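PDB 2O6W: repeat Five Residue (Rfr) protein or pentapeptide repeat protein from Cyanothece, which is of unknown function but folds, as a pentapeptide repeat protein, into a right-handed quadrilateral beta helix. Local coordinates for residues Ala126-Val131 with Lys145-Asp150. Residues are numbered along the deposited sequence; the frame is centred on the assembly and turned at random.
Sequences AILTGV and KNTVWD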
ATOM      1  N   ALA A 126       4.978  14.183   1.186  1.00 38.79           N
ATOM      2  CA  ALA A 126       4.741  13.053   0.287  1.00 37.24           C
ATOM      3  C   ALA A 126       4.617  13.527  -1.150  1.00 36.92           C
ATOM      4  O   ALA A 126       4.169  14.643  -1.396  1.00 36.51           O
ATOM      5  CB  ALA A 126       3.478  12.328   0.695  1.00 36.87           C
ATOM      6  N   ILE A 127       5.021  12.698  -2.107  1.00 35.12           N
ATOM      7  CA  ILE A 127       4.897  13.112  -3.497  1.00 35.81           C
ATOM      8  C   ILE A 127       3.771  12.319  -4.182  1.00 35.91           C
ATOM      9  O   ILE A 127       3.822  11.094  -4.260  1.00 34.77           O
ATOM     10  CB  ILE A 127       6.289  13.003  -4.262  1.00 37.20           C
ATOM     11  CG1 ILE A 127       6.256  11.919  -5.329  1.00 36.65           C
ATOM     12  CG2 ILE A 127       7.431  12.782  -3.274  1.00 37.27           C
ATOM     13  CD1 ILE A 127       5.802  12.435  -6.662  1.00 37.90           C
ATOM     14  N   LEU A 128       2.736  13.023  -4.650  1.00 36.02           N
ATOM     15  CA  LEU A 128       1.608  12.350  -5.299  1.00 36.31           C
ATOM     16  C   LEU A 128       1.411  12.656  -6.786  1.00 35.65           C
ATOM     17  O   LEU A 128       0.301  12.584  -7.305  1.00 35.62           O
ATOM     18  CB  LEU A 128       0.305  12.631  -4.534  1.00 37.97           C
ATOM     19  CG  LEU A 128       0.314  12.182  -3.068  1.00 38.96           C
ATOM     20  CD1 LEU A 128       0.791  13.340  -2.211  1.00 40.51           C
ATOM     21  CD2 LEU A 128      -1.073  11.754  -2.621  1.00 40.54           C
ATOM     22  N   THR A 129       2.507  12.961  -7.466  1.00 35.99           N
ATOM     23  CA  THR A 129       2.495  13.263  -8.890  1.00 36.48           C
ATOM     24  C   THR A 129       1.930  12.122  -9.741  1.00 36.34           C
ATOM     25  O   THR A 129       2.308  10.965  -9.567  1.00 37.07           O
ATOM     26  CB  THR A 129       3.917  13.547  -9.382  1.00 36.04           C
ATOM     27  OG1 THR A 129       4.516  14.539  -8.546  1.00 38.48           O
ATOM     28  CG2 THR A 129       3.901  14.032 -10.813  1.00 38.15           C
ATOM     29  N   GLY A 130       1.040  12.464 -10.670  1.00 36.28           N
ATOM     30  CA  GLY A 130       0.445  11.470 -11.549  1.00 36.45           C
ATOM     31  C   GLY A 130      -0.467  10.456 -10.878  1.00 36.64           C
ATOM     32  O   GLY A 130      -0.816   9.443 -11.479  1.00 36.05           O
ATOM     33  N   VAL A 131      -0.861  10.720  -9.640  1.00 37.15           N
ATOM     34  CA  VAL A 131      -1.727   9.802  -8.918  1.00 39.04           C
ATOM     35  C   VAL A 131      -3.189   9.852  -9.362  1.00 42.04           C
ATOM     36  O   VAL A 131      -3.733  10.927  -9.632  1.00 42.20           O
ATOM     37  CB  VAL A 131      -1.679  10.075  -7.402  1.00 38.19           C
ATOM     38  CG1 VAL A 131      -2.771   9.295  -6.702  1.00 36.71           C
ATOM     39  CG2 VAL A 131      -0.320   9.678  -6.844  1.00 38.10           C
ATOM     40  N   LYS A 145       4.056  22.559   2.665  1.00 48.38           N
ATOM     41  CA  LYS A 145       4.664  23.112   1.458  1.00 49.08           C
ATOM     42  C   LYS A 145       5.495  22.072   0.706  1.00 47.86           C
ATOM     43  O   LYS A 145       5.748  22.218  -0.488  1.00 47.96           O
ATOM     44  CB  LYS A 145       5.541  24.316   1.817  1.00 51.76           C
ATOM     45  CG  LYS A 145       6.716  23.989   2.721  1.00 55.98           C
ATOM     46  CD  LYS A 145       7.628  25.191   2.912  1.00 59.55           C
ATOM     47  CE  LYS A 145       8.824  24.839   3.790  1.00 61.38           C
ATOM     48  NZ  LYS A 145       9.731  26.000   4.015  1.00 63.12           N
ATOM     49  N   ASN A 146       5.910  21.021   1.412  1.00 46.77           N
ATOM     50  CA  ASN A 146       6.719  19.955   0.822  1.00 44.43           C
ATOM     51  C   ASN A 146       5.899  18.910   0.062  1.00 41.93           C
ATOM     52  O   ASN A 146       6.445  18.152  -0.738  1.00 41.30           O
ATOM     53  CB  ASN A 146       7.539  19.271   1.914  1.00 46.33           C
ATOM     54  CG  ASN A 146       8.578  20.196   2.525  1.00 49.40           C
ATOM     55  OD1 ASN A 146       8.703  20.286   3.750  1.00 50.81           O
ATOM     56  ND2 ASN A 146       9.335  20.881   1.672  1.00 48.11           N
ATOM     57  N   THR A 147       4.594  18.868   0.325  1.00 38.93           N
ATOM     58  CA  THR A 147       3.694  17.932  -0.338  1.00 36.00           C
ATOM     59  C   THR A 147       3.618  18.328  -1.804  1.00 37.24           C
ATOM     60  O   THR A 147       3.306  19.474  -2.130  1.00 40.59           O
ATOM     61  CB  THR A 147       2.272  17.993   0.269  1.00 35.06           C
ATOM     62  OG1 THR A 147       2.316  17.590   1.644  1.00 31.89           O
ATOM     63  CG2 THR A 147       1.314  17.092  -0.497  1.00 31.85           C
ATOM     64  N   VAL A 148       3.897  17.376  -2.684  1.00 36.54           N
ATOM     65  CA  VAL A 148       3.884  17.622  -4.118  1.00 36.01           C
ATOM     66  C   VAL A 148       2.689  16.948  -4.768  1.00 36.51           C
ATOM     67  O   VAL A 148       2.489  15.752  -4.592  1.00 38.34           O
ATOM     68  CB  VAL A 148       5.173  17.081  -4.750  1.00 36.41           C
ATOM     69  CG1 VAL A 148       5.205  17.388  -6.238  1.00 32.62           C
ATOM     70  CG2 VAL A 148       6.373  17.676  -4.035  1.00 34.75           C
ATOM     71  N   TRP A 149       1.901  17.710  -5.523  1.00 38.26           N
ATOM     72  CA  TRP A 149       0.721  17.163  -6.189  1.00 39.74           C
ATOM     73  C   TRP A 149       0.883  17.079  -7.702  1.00 43.52           C
ATOM     74  O   TRP A 149       0.192  16.304  -8.362  1.00 44.46           O
ATOM     75  CB  TRP A 149      -0.515  18.006  -5.872  1.00 36.16           C
ATOM     76  CG  TRP A 149      -0.906  18.004  -4.426  1.00 37.32           C
ATOM     77  CD1 TRP A 149      -0.505  18.885  -3.461  1.00 36.03           C
ATOM     78  CD2 TRP A 149      -1.774  17.064  -3.777  1.00 35.76           C
ATOM     79  NE1 TRP A 149      -1.077  18.553  -2.251  1.00 37.36           N
ATOM     80  CE2 TRP A 149      -1.858  17.442  -2.418  1.00 35.96           C
ATOM     81  CE3 TRP A 149      -2.492  15.944  -4.215  1.00 35.06           C
ATOM     82  CZ2 TRP A 149      -2.626  16.731  -1.489  1.00 36.03           C
ATOM     83  CZ3 TRP A 149      -3.257  15.236  -3.292  1.00 35.50           C
ATOM     84  CH2 TRP A 149      -3.320  15.637  -1.944  1.00 35.42           C
ATOM     85  N   ASP A 150       1.793  17.883  -8.245  1.00 47.24           N
ATOM     86  CA  ASP A 150       2.041  17.909  -9.681  1.00 51.05           C
ATOM     87  C   ASP A 150       3.522  17.804 -10.025  1.00 52.94           C
ATOM     88  O   ASP A 150       4.357  17.961  -9.106  1.00 54.78           O
ATOM     89  CB  ASP A 150       1.484  19.201 -10.277  1.00 52.48           C
ATOM     90  CG  ASP A 150      -0.021  19.235 -10.277  1.00 56.07           C
ATOM     91  OD1 ASP A 150      -0.630  18.406 -10.995  1.00 57.99           O
ATOM     92  OD2 ASP A 150      -0.598  20.087  -9.561  1.00 56.51           O
ATOM     93  OXT ASP A 150       3.824  17.587 -11.219  1.00 53.77           O
TER
HETATM   94  O   HOH W   1      -1.719  14.677  -7.594  1.00 35.98           O
HETATM   95  O   HOH W   2      -0.045  15.127 -10.811  1.00 37.48           O
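Val148 is gripped through both of its backbone polar atoms by the neighbouring coil: its N donates to Ala126 O at 3.0 Å, and its O accepts from Leu128 N at 2.7 Å, both nearly straight. This single parallel bridge pairs Val148 with Ile127, the touching parts of the segments running 15° apart. Farther along, where backbone pairing stops, two waters take over: one donates to both Leu128 O and Trp149 O, while the other accepts from Gly130 N and donates to Trp149 O. Beside the bridge, Leu128 sends CD1 to within 4.2 Å of Thr147 CG2, and CD2 obliquely to Trp149 CZ3. The hydroxyl of Thr147 hydrogen-bonds instead with the backbone O of Leu123 and with Asp144 OD1, outside the two segments. On the Ile127–Val148 side, Thr129 has CG2 anti to its own N (chi1 -52° for OG1), which brings that methyl 3.6 Å from Asp150 OXT and leaves OG1 3.7 Å from Val148 CG1. A glycine in place of Thr129 would probably leave the terminal carboxylate without its methyl contact and Val148 CG1 without the hydroxyl beside it. Ile127 also hydrogen-bonds through its backbone to Ala106 and Leu108 of the preceding coil, the stacking of successive turns characteristic of the pentapeptide-repeat beta helix, here continued by the C-terminal residues.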